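Local coordinates for probable disease resistance protein At5g66900 (Arabidopsis thaliana, PDB 7L7W) that probably acts in plant immunity as a helper receptor whose N-terminal CC-R domain, the part present here, contributes to a calcium-permeable cation channel that promotes cell death, at residues M61-L72 / I117-Q127. The protein carries 2 engineered substitutions. Residues are numbered along the deposited sequence; the frame is centred on the assembly and turned at random.
Sequences MQKELDFGVKEL and IDLQLLQHRNQ
Leu65 and Gln123 bring the two backbones together, their CA atoms 5.2 Å apart, where the loop 61-69 passes the helix 119-127. The CA atoms of Glu71 and Ile117 are 8.5 Å apart, at the start of helix 70-88. A polar link fastens the loop: Asn126 ND2 donates to Glu64 O at 2.8 Å and 159°, with the acceptor close to the amide plane but the donor above the carbonyl plane. With chi1 near trans (-167°), Asn126 turns its amide toward the loop. Between the segments, Leu65 CD2 lies against Leu122 CB at 3.8 Å and also touches the backbone of Gln123, while Leu72 CD2 meets Leu122 CD2 at 3.9 Å. The Glu71 side chain passes that of Leu122 in the opposite direction, with Glu71 CD near Leu122 CD1, and a bend at chi2 leads OE2 to the guanidinium edge of Arg125. Glu71 OE2 and Arg125 NH2, 2.7 Å apart, form a salt bridge whose hydrogen bond is weak, bent to 126°. Met61 SD touches Leu119 CD1 at 3.9 Å. The contact joins helix 119-127 to the loop between helices 38-60 and 70-88 of the RPW8-type four-helix bundle; Ile117 and Leu119 also reach helix 38-60, at Leu54 and Ile58.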
# COMPACT_ATOMS: atom_id res chain seq x y z
N MET A 61 -8.40 8.58 -42.08
CA MET A 61 -9.39 9.49 -42.64
C MET A 61 -9.06 10.95 -42.40
O MET A 61 -9.97 11.76 -42.20
CB MET A 61 -10.77 9.18 -42.07
CG MET A 61 -11.25 7.78 -42.30
SD MET A 61 -12.83 7.54 -41.44
CE MET A 61 -13.74 8.99 -41.98
N GLN A 62 -7.78 11.33 -42.43
CA GLN A 62 -7.42 12.69 -42.04
C GLN A 62 -7.97 13.73 -43.01
O GLN A 62 -8.12 14.90 -42.62
CB GLN A 62 -5.89 12.81 -41.94
CG GLN A 62 -5.41 13.90 -40.99
CD GLN A 62 -3.92 13.80 -40.70
OE1 GLN A 62 -3.33 12.70 -40.70
NE2 GLN A 62 -3.29 14.95 -40.44
N LYS A 63 -8.28 13.34 -44.24
CA LYS A 63 -8.87 14.27 -45.20
C LYS A 63 -10.37 14.48 -44.94
O LYS A 63 -10.83 15.61 -44.78
CB LYS A 63 -8.64 13.77 -46.63
CG LYS A 63 -9.18 14.73 -47.70
CD LYS A 63 -8.09 15.20 -48.65
CE LYS A 63 -8.67 15.99 -49.82
NZ LYS A 63 -9.48 15.13 -50.72
N GLU A 64 -11.13 13.38 -44.88
CA GLU A 64 -12.58 13.44 -44.71
C GLU A 64 -13.00 14.03 -43.37
O GLU A 64 -14.12 14.56 -43.27
CB GLU A 64 -13.18 12.04 -44.85
CG GLU A 64 -12.95 11.41 -46.20
CD GLU A 64 -11.64 10.63 -46.27
OE1 GLU A 64 -10.60 11.19 -45.87
OE2 GLU A 64 -11.66 9.46 -46.73
N LEU A 65 -12.16 13.94 -42.35
CA LEU A 65 -12.45 14.52 -41.05
C LEU A 65 -11.54 15.72 -40.82
O LEU A 65 -10.45 15.81 -41.39
CB LEU A 65 -12.26 13.51 -39.91
CG LEU A 65 -12.90 12.13 -40.02
CD1 LEU A 65 -12.12 11.11 -39.22
CD2 LEU A 65 -14.34 12.17 -39.55
N ASP A 66 -12.00 16.64 -39.99
CA ASP A 66 -11.11 17.61 -39.37
C ASP A 66 -11.07 17.30 -37.88
O ASP A 66 -12.11 17.13 -37.23
CB ASP A 66 -11.56 19.05 -39.61
CG ASP A 66 -12.61 19.51 -38.62
OD1 ASP A 66 -12.36 20.45 -37.84
OD2 ASP A 66 -13.70 18.90 -38.62
N PHE A 67 -9.87 17.22 -37.35
CA PHE A 67 -9.76 16.81 -35.96
C PHE A 67 -10.20 17.92 -34.97
O PHE A 67 -10.05 17.73 -33.75
CB PHE A 67 -8.33 16.35 -35.70
CG PHE A 67 -7.90 15.20 -36.58
CD1 PHE A 67 -8.83 14.34 -37.12
CD2 PHE A 67 -6.56 14.97 -36.84
CE1 PHE A 67 -8.45 13.27 -37.92
CE2 PHE A 67 -6.17 13.90 -37.64
CZ PHE A 67 -7.12 13.05 -38.18
N GLY A 68 -10.77 19.03 -35.42
CA GLY A 68 -11.17 20.08 -34.49
C GLY A 68 -12.52 19.87 -33.84
O GLY A 68 -12.78 20.45 -32.79
N VAL A 69 -13.38 19.05 -34.44
CA VAL A 69 -14.73 18.90 -33.89
C VAL A 69 -14.67 18.37 -32.46
O VAL A 69 -13.68 17.78 -32.01
CB VAL A 69 -15.58 17.99 -34.79
CG1 VAL A 69 -15.54 18.52 -36.20
CG2 VAL A 69 -15.07 16.55 -34.74
N LYS A 70 -15.78 18.57 -31.73
CA LYS A 70 -15.78 18.35 -30.28
C LYS A 70 -15.54 16.88 -29.93
O LYS A 70 -14.92 16.59 -28.90
CB LYS A 70 -17.10 18.84 -29.67
CG LYS A 70 -18.25 17.84 -29.66
CD LYS A 70 -19.17 18.06 -28.45
CE LYS A 70 -20.42 17.17 -28.50
NZ LYS A 70 -20.13 15.71 -28.74
N GLU A 71 -15.98 15.95 -30.78
CA GLU A 71 -15.72 14.55 -30.50
C GLU A 71 -14.23 14.23 -30.59
O GLU A 71 -13.68 13.59 -29.69
CB GLU A 71 -16.53 13.67 -31.46
CG GLU A 71 -18.05 13.90 -31.37
CD GLU A 71 -18.58 14.90 -32.43
OE1 GLU A 71 -17.81 15.78 -32.88
OE2 GLU A 71 -19.77 14.79 -32.81
N LEU A 72 -13.55 14.72 -31.62
CA LEU A 72 -12.13 14.41 -31.76
C LEU A 72 -11.26 15.22 -30.79
O LEU A 72 -10.20 14.74 -30.36
CB LEU A 72 -11.70 14.62 -33.21
CG LEU A 72 -12.51 13.68 -34.13
CD1 LEU A 72 -11.97 13.63 -35.56
CD2 LEU A 72 -12.56 12.27 -33.53
N ILE A 117 -18.45 5.57 -31.36
CA ILE A 117 -18.54 6.73 -32.23
C ILE A 117 -18.97 6.28 -33.62
O ILE A 117 -18.50 5.26 -34.14
CB ILE A 117 -17.20 7.48 -32.24
CG1 ILE A 117 -17.30 8.79 -33.02
CG2 ILE A 117 -16.07 6.59 -32.74
CD1 ILE A 117 -17.58 9.99 -32.14
N ASP A 118 -19.89 7.03 -34.23
CA ASP A 118 -20.33 6.80 -35.61
C ASP A 118 -19.45 7.63 -36.54
O ASP A 118 -19.69 8.82 -36.73
CB ASP A 118 -21.80 7.17 -35.76
CG ASP A 118 -22.36 6.84 -37.15
OD1 ASP A 118 -23.58 7.02 -37.35
OD2 ASP A 118 -21.58 6.40 -38.04
N LEU A 119 -18.44 6.99 -37.12
CA LEU A 119 -17.50 7.73 -37.96
C LEU A 119 -18.18 8.28 -39.21
O LEU A 119 -17.84 9.38 -39.67
CB LEU A 119 -16.32 6.84 -38.36
CG LEU A 119 -15.16 6.78 -37.38
CD1 LEU A 119 -14.01 6.02 -38.00
CD2 LEU A 119 -14.73 8.18 -36.99
N GLN A 120 -19.14 7.53 -39.76
CA GLN A 120 -19.81 8.00 -40.98
C GLN A 120 -20.56 9.30 -40.72
O GLN A 120 -20.50 10.23 -41.53
CB GLN A 120 -20.75 6.93 -41.53
CG GLN A 120 -20.94 7.00 -43.04
CD GLN A 120 -22.38 6.71 -43.49
OE1 GLN A 120 -23.22 6.29 -42.69
NE2 GLN A 120 -22.66 6.95 -44.78
N LEU A 121 -21.24 9.39 -39.57
CA LEU A 121 -21.91 10.64 -39.22
C LEU A 121 -20.91 11.75 -38.96
O LEU A 121 -21.20 12.92 -39.23
CB LEU A 121 -22.81 10.44 -38.01
CG LEU A 121 -24.29 10.34 -38.37
CD1 LEU A 121 -24.84 11.71 -38.83
CD2 LEU A 121 -24.51 9.26 -39.42
N LEU A 122 -19.73 11.40 -38.47
CA LEU A 122 -18.69 12.39 -38.22
C LEU A 122 -18.24 13.04 -39.52
O LEU A 122 -18.31 14.27 -39.69
CB LEU A 122 -17.50 11.73 -37.52
CG LEU A 122 -16.77 12.57 -36.50
CD1 LEU A 122 -17.72 12.95 -35.38
CD2 LEU A 122 -15.56 11.80 -35.99
N GLN A 123 -17.79 12.22 -40.48
CA GLN A 123 -17.35 12.78 -41.75
C GLN A 123 -18.52 13.38 -42.52
O GLN A 123 -18.33 14.36 -43.26
CB GLN A 123 -16.59 11.73 -42.58
CG GLN A 123 -17.40 10.89 -43.53
CD GLN A 123 -16.52 10.28 -44.61
OE1 GLN A 123 -16.03 10.98 -45.50
NE2 GLN A 123 -16.27 8.98 -44.51
N HIS A 124 -19.74 12.87 -42.33
CA HIS A 124 -20.90 13.51 -42.93
C HIS A 124 -21.04 14.94 -42.43
O HIS A 124 -21.11 15.88 -43.23
CB HIS A 124 -22.17 12.72 -42.62
CG HIS A 124 -23.44 13.47 -42.94
ND1 HIS A 124 -23.85 13.72 -44.23
CD2 HIS A 124 -24.36 14.04 -42.13
CE1 HIS A 124 -24.98 14.40 -44.20
NE2 HIS A 124 -25.32 14.61 -42.94
N ARG A 125 -21.09 15.12 -41.10
CA ARG A 125 -21.22 16.47 -40.55
C ARG A 125 -20.04 17.34 -40.95
O ARG A 125 -20.15 18.57 -40.92
CB ARG A 125 -21.37 16.42 -39.03
CG ARG A 125 -22.70 15.82 -38.57
CD ARG A 125 -22.99 16.05 -37.08
NE ARG A 125 -22.00 15.43 -36.20
CZ ARG A 125 -22.09 14.19 -35.72
NH1 ARG A 125 -23.12 13.42 -36.04
NH2 ARG A 125 -21.13 13.70 -34.92
N ASN A 126 -18.92 16.73 -41.35
CA ASN A 126 -17.80 17.54 -41.85
C ASN A 126 -17.88 17.90 -43.33
O ASN A 126 -17.32 18.92 -43.74
CB ASN A 126 -16.47 16.83 -41.59
CG ASN A 126 -15.29 17.74 -41.80
OD1 ASN A 126 -15.25 18.85 -41.26
ND2 ASN A 126 -14.32 17.30 -42.61
N GLN A 127 -18.54 17.09 -44.17
CA GLN A 127 -18.57 17.39 -45.61
C GLN A 127 -19.63 18.43 -45.97
O GLN A 127 -19.49 19.13 -46.98
CB GLN A 127 -18.82 16.12 -46.42
CG GLN A 127 -17.63 15.18 -46.53
CD GLN A 127 -18.06 13.74 -46.77
OE1 GLN A 127 -19.25 13.40 -46.66
NE2 GLN A 127 -17.10 12.87 -47.10